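Local coordinates for SusD superfamily protein (Bacteroides vulgatus, PDB 3MYV) that probably binds polysaccharide at the cell outer membrane, like other SusD-family proteins, at residues 199-204 with 401-406; 361-366 with 384-389. All blocks are in the same frame, centred on the assembly; numbering follows the deposited sequence. Where two conformers were deposited one is given.

Interaction 1. Residues 199-204 with 401-406; sequences IYLYHD and LLRNGK
Leu201 and Tyr202, in the last turn of helix 189-202, receive the side chain of Arg403 from the end of helix 397-403. Leu201 touches the guanidinium group with one methyl: its CD2 lies 3.6 Å from Arg403 NH2, at an oblique angle to the plane. The backbone of Leu201 also takes part. A water gives a hydrogen bond to Leu201 O (2.9 Å) and accepts one from Arg403 NH1 (2.9 Å), lying at the guanidinium edge. Tyr202 offers a ring face. Arg403 CD sits 3.5 Å from the ring centroid, almost exactly on the ring normal, in a CH-pi contact. The charged end runs on toward the rim, with Arg403 NE 3.5 Å from Tyr202 CE1. The cation-pi contact is therefore off-centre, and the two planes are 32° apart. Arg403 CG stands between its backbone N and carbonyl carbon (chi1 72°). The chain, extended from CG to NE, comes down onto the ring with CD and turns off over its CE1 side with NE. Replacing Tyr202 by an alanine is likely to open a gap under Arg403 CD and NE, leaving the guanidinium to its salt bridges with Asp400 and Glu343. Asp204 and Gly405, both with positive phi, end their helices in Schellman motifs, so this is a junction of two helix C-termini inside the helical SusD fold.

Interaction 2. Residues 361-366 with 384-389; sequences NEIVKR and LDERSK
Helix 350-367 packs on helix 380-391 in the helical RagB/SusD region, and this buried contact is part of their interface. Glu386 reaches across from helix 380-391 to Ile363 and Val364. The backbones come nearest at Val364 and Glu386, whose CA atoms are 7.3 Å apart. Val364 CG2 does most of the touching, at 3.4 Å from Glu386 CD and 3.4 Å from Glu386 OE1. The two side chains cross at about a right angle. Glu386 OE2 also lies 3.6 Å from Val364 CA, close to the helix backbone. Ile363 adds its branch methyl, with CG2 3.8 Å from Glu386 OE2. With chi1 at -159°, Glu386 CG points away from the backbone N, and the bend at chi2 (59°) turns the carboxylate against Val364. Leu339 of helix 334-348 touches Glu386 as well. No hydrogen bond joins the two segments here. The carboxylate finds its polar partners elsewhere: OE2 forms a salt bridge with Arg295, and OE1 with Arg382 of its own helix. These two arginines would be expected to offset the cost of burying the charge and to favour the ionised form, while the aliphatic groups of Ile363 and Val364 supply van der Waals contact alone.

In the fold
Both contacts are buried, but interaction 1 lies nearer the middle of the chain, its centre about 13 Å from the chain's centre against about 18 Å for interaction 2. In sequence, interaction 2 is nested inside the long loop that interaction 1 closes. Helices 380-391 and 397-403 follow each other in the chain. Arg387 of helix 380-391 touches both sides of interaction 1: its NH2 is 3.3 Å from Leu201 CD2, and its CZ is 3.4 Å from Arg403 NH2. Arg387 and Arg403 share the acidic residues Asp400 and Glu343. In each contact one charged side chain meets uncharged groups of the facing helix. Interaction 1 adds an aromatic face and a bridging water; interaction 2 has neither.

Interaction 1. Residues 199-204 with 401-406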
# COMPACT_ATOMS: atom_id res chain seq x y z
N ILE A 199 -6.73 -7.93 0.66
CA ILE A 199 -6.32 -8.98 -0.25
C ILE A 199 -7.53 -9.77 -0.76
O ILE A 199 -7.60 -10.10 -1.96
CB ILE A 199 -5.19 -9.87 0.37
CG1 ILE A 199 -3.88 -9.05 0.46
CG2 ILE A 199 -4.93 -11.16 -0.45
CD1 ILE A 199 -2.80 -9.67 1.40
N TYR A 200 -8.49 -10.06 0.12
CA TYR A 200 -9.75 -10.68 -0.34
C TYR A 200 -10.37 -9.84 -1.47
O TYR A 200 -10.77 -10.37 -2.51
CB TYR A 200 -10.78 -10.78 0.79
CG TYR A 200 -10.61 -11.89 1.80
CD1 TYR A 200 -10.19 -13.17 1.45
CD2 TYR A 200 -10.90 -11.65 3.15
CE1 TYR A 200 -10.07 -14.18 2.41
CE2 TYR A 200 -10.78 -12.62 4.09
CZ TYR A 200 -10.36 -13.89 3.73
OH TYR A 200 -10.25 -14.84 4.72
N LEU A 201 -10.39 -8.53 -1.30
CA LEU A 201 -10.98 -7.61 -2.29
C LEU A 201 -10.23 -7.65 -3.61
O LEU A 201 -10.85 -7.77 -4.69
CB LEU A 201 -11.01 -6.17 -1.72
CG LEU A 201 -11.74 -5.10 -2.55
CD1 LEU A 201 -13.24 -5.30 -2.42
CD2 LEU A 201 -11.34 -3.64 -2.14
N TYR A 202 -8.91 -7.58 -3.54
CA TYR A 202 -8.07 -7.72 -4.72
C TYR A 202 -8.27 -9.08 -5.40
O TYR A 202 -8.09 -9.19 -6.61
CB TYR A 202 -6.60 -7.56 -4.38
CG TYR A 202 -6.05 -6.14 -4.33
CD1 TYR A 202 -6.52 -5.21 -3.41
CD2 TYR A 202 -5.01 -5.77 -5.17
CE1 TYR A 202 -6.00 -3.94 -3.36
CE2 TYR A 202 -4.46 -4.50 -5.10
CZ TYR A 202 -4.95 -3.60 -4.20
OH TYR A 202 -4.42 -2.35 -4.16
N HIS A 203 -8.60 -10.10 -4.61
CA HIS A 203 -8.84 -11.45 -5.11
C HIS A 203 -10.29 -11.70 -5.61
O HIS A 203 -10.62 -12.82 -6.04
CB HIS A 203 -8.47 -12.46 -4.03
CG HIS A 203 -8.26 -13.86 -4.53
ND1 HIS A 203 -8.95 -14.94 -4.02
CD2 HIS A 203 -7.42 -14.35 -5.47
CE1 HIS A 203 -8.55 -16.04 -4.64
NE2 HIS A 203 -7.62 -15.71 -5.52
N ASP A 204 -11.12 -10.66 -5.62
CA ASP A 204 -12.55 -10.74 -5.99
C ASP A 204 -13.39 -11.59 -5.03
O ASP A 204 -14.48 -12.05 -5.40
CB ASP A 204 -12.74 -11.27 -7.44
CG ASP A 204 -13.65 -10.39 -8.30
OD1 ASP A 204 -14.25 -9.40 -7.81
OD2 ASP A 204 -13.77 -10.67 -9.51
N LEU A 401 -7.64 1.49 -9.57
CA LEU A 401 -8.23 1.65 -10.89
C LEU A 401 -7.96 0.39 -11.73
O LEU A 401 -8.89 -0.18 -12.36
CB LEU A 401 -7.70 2.91 -11.57
CG LEU A 401 -8.31 4.21 -11.02
CD1 LEU A 401 -7.55 5.42 -11.55
CD2 LEU A 401 -9.82 4.32 -11.35
N LEU A 402 -6.72 -0.07 -11.71
CA LEU A 402 -6.35 -1.16 -12.63
C LEU A 402 -7.05 -2.47 -12.25
O LEU A 402 -7.52 -3.16 -13.13
CB LEU A 402 -4.83 -1.33 -12.76
CG LEU A 402 -4.44 -1.23 -14.23
CD1 LEU A 402 -4.93 0.08 -14.80
CD2 LEU A 402 -2.95 -1.38 -14.47
N ARG A 403 -7.17 -2.77 -10.96
CA ARG A 403 -7.81 -4.04 -10.54
C ARG A 403 -9.30 -4.06 -10.81
O ARG A 403 -9.91 -5.13 -10.83
CB ARG A 403 -7.53 -4.37 -9.05
CG ARG A 403 -8.28 -3.47 -8.04
CD ARG A 403 -7.83 -3.73 -6.60
NE ARG A 403 -8.28 -2.65 -5.75
CZ ARG A 403 -9.55 -2.47 -5.37
NH1 ARG A 403 -10.50 -3.33 -5.72
NH2 ARG A 403 -9.86 -1.43 -4.62
N ASN A 404 -9.91 -2.88 -10.99
CA ASN A 404 -11.30 -2.80 -11.40
C ASN A 404 -11.48 -2.65 -12.91
O ASN A 404 -12.54 -2.27 -13.36
CB ASN A 404 -11.97 -1.64 -10.69
CG ASN A 404 -12.40 -2.02 -9.30
OD1 ASN A 404 -13.28 -2.86 -9.14
ND2 ASN A 404 -11.73 -1.47 -8.29
N GLY A 405 -10.42 -2.93 -13.66
CA GLY A 405 -10.49 -2.88 -15.10
C GLY A 405 -10.75 -1.50 -15.68
O GLY A 405 -11.26 -1.38 -16.80
N LYS A 406 -10.36 -0.45 -14.96
CA LYS A 406 -10.55 0.91 -15.45
C LYS A 406 -9.39 1.39 -16.31
O LYS A 406 -8.28 0.88 -16.21
CB LYS A 406 -10.75 1.89 -14.29
CG LYS A 406 -11.87 1.54 -13.31
CD LYS A 406 -13.26 1.58 -13.99
CE LYS A 406 -14.35 1.26 -12.99
NZ LYS A 406 -15.71 1.40 -13.64
O HOH W 1 -10.29 -6.00 -6.86

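Interaction 2. Residues 361-366 with 384-389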
# COMPACT_ATOMS: atom_id res chain seq x y z
N ASN A 361 -20.91 6.43 3.58
CA ASN A 361 -21.36 7.72 4.09
C ASN A 361 -20.59 8.18 5.30
O ASN A 361 -20.37 9.38 5.48
CB ASN A 361 -22.87 7.74 4.39
CG ASN A 361 -23.67 8.08 3.16
OD1 ASN A 361 -23.84 9.26 2.84
ND2 ASN A 361 -24.12 7.06 2.43
N GLU A 362 -20.18 7.25 6.14
CA GLU A 362 -19.34 7.64 7.28
C GLU A 362 -18.09 8.37 6.84
O GLU A 362 -17.69 9.38 7.46
CB GLU A 362 -18.95 6.44 8.11
CG GLU A 362 -18.46 6.84 9.47
CD GLU A 362 -19.59 7.03 10.45
OE1 GLU A 362 -20.47 6.14 10.48
OE2 GLU A 362 -19.57 8.04 11.19
N ILE A 363 -17.48 7.90 5.75
CA ILE A 363 -16.25 8.51 5.24
C ILE A 363 -16.57 9.82 4.50
O ILE A 363 -15.85 10.83 4.62
CB ILE A 363 -15.47 7.53 4.34
CG1 ILE A 363 -15.07 6.28 5.15
CG2 ILE A 363 -14.26 8.22 3.66
CD1 ILE A 363 -14.16 6.55 6.38
N VAL A 364 -17.64 9.79 3.71
CA VAL A 364 -18.06 10.98 2.96
C VAL A 364 -18.35 12.13 3.90
O VAL A 364 -17.90 13.25 3.68
CB VAL A 364 -19.27 10.64 2.07
CG1 VAL A 364 -19.94 11.92 1.50
CG2 VAL A 364 -18.79 9.69 0.96
N LYS A 365 -19.08 11.84 4.97
CA LYS A 365 -19.52 12.86 5.90
C LYS A 365 -18.42 13.32 6.83
O LYS A 365 -18.44 14.46 7.31
CB LYS A 365 -20.74 12.38 6.69
CG LYS A 365 -21.94 12.21 5.78
CD LYS A 365 -23.15 11.58 6.50
CE LYS A 365 -24.33 11.47 5.53
NZ LYS A 365 -25.54 10.85 6.19
N ARG A 366 -17.47 12.44 7.14
CA ARG A 366 -16.31 12.88 7.91
C ARG A 366 -15.53 13.89 7.07
O ARG A 366 -15.01 14.86 7.59
CB ARG A 366 -15.39 11.71 8.30
CG ARG A 366 -14.26 12.08 9.28
CD ARG A 366 -13.00 12.55 8.57
NE ARG A 366 -12.50 11.57 7.61
CZ ARG A 366 -11.83 10.45 7.91
NH1 ARG A 366 -11.52 10.14 9.18
NH2 ARG A 366 -11.43 9.63 6.93
N LEU A 384 -14.86 4.43 -5.86
CA LEU A 384 -13.47 4.65 -6.28
C LEU A 384 -13.12 6.13 -6.20
O LEU A 384 -11.98 6.44 -5.84
CB LEU A 384 -13.18 4.12 -7.67
CG LEU A 384 -13.41 2.60 -7.85
CD1 LEU A 384 -13.19 2.19 -9.31
CD2 LEU A 384 -12.51 1.80 -6.96
N ASP A 385 -14.06 7.03 -6.52
CA ASP A 385 -13.85 8.48 -6.34
C ASP A 385 -13.62 8.80 -4.86
O ASP A 385 -12.81 9.65 -4.53
CB ASP A 385 -15.03 9.31 -6.85
CG ASP A 385 -15.13 9.34 -8.37
OD1 ASP A 385 -14.16 9.02 -9.08
OD2 ASP A 385 -16.21 9.72 -8.85
N GLU A 386 -14.31 8.09 -3.96
CA GLU A 386 -14.08 8.31 -2.52
C GLU A 386 -12.68 7.86 -2.11
O GLU A 386 -11.99 8.55 -1.34
CB GLU A 386 -15.16 7.67 -1.65
CG GLU A 386 -15.27 8.28 -0.24
CD GLU A 386 -15.57 9.77 -0.24
OE1 GLU A 386 -16.18 10.27 -1.22
OE2 GLU A 386 -15.23 10.43 0.74
N ARG A 387 -12.25 6.72 -2.65
CA ARG A 387 -10.89 6.24 -2.46
C ARG A 387 -9.87 7.25 -2.97
O ARG A 387 -8.87 7.49 -2.30
CB ARG A 387 -10.65 4.91 -3.17
CG ARG A 387 -11.28 3.69 -2.52
CD ARG A 387 -11.10 2.48 -3.43
NE ARG A 387 -11.31 1.22 -2.72
CZ ARG A 387 -10.40 0.64 -1.93
NH1 ARG A 387 -9.20 1.17 -1.73
NH2 ARG A 387 -10.71 -0.50 -1.31
N SER A 388 -10.11 7.81 -4.16
CA SER A 388 -9.25 8.85 -4.71
C SER A 388 -9.03 9.98 -3.69
O SER A 388 -7.90 10.39 -3.42
CB SER A 388 -9.87 9.42 -5.96
OG SER A 388 -9.17 10.54 -6.40
N LYS A 389 -10.15 10.49 -3.17
CA LYS A 389 -10.15 11.60 -2.20
C LYS A 389 -9.41 11.25 -0.93
O LYS A 389 -8.56 12.01 -0.44
CB LYS A 389 -11.58 11.99 -1.83
CG LYS A 389 -12.41 12.67 -2.93
CD LYS A 389 -13.81 13.02 -2.46
CE LYS A 389 -14.73 13.37 -3.64
NZ LYS A 389 -16.00 14.08 -3.25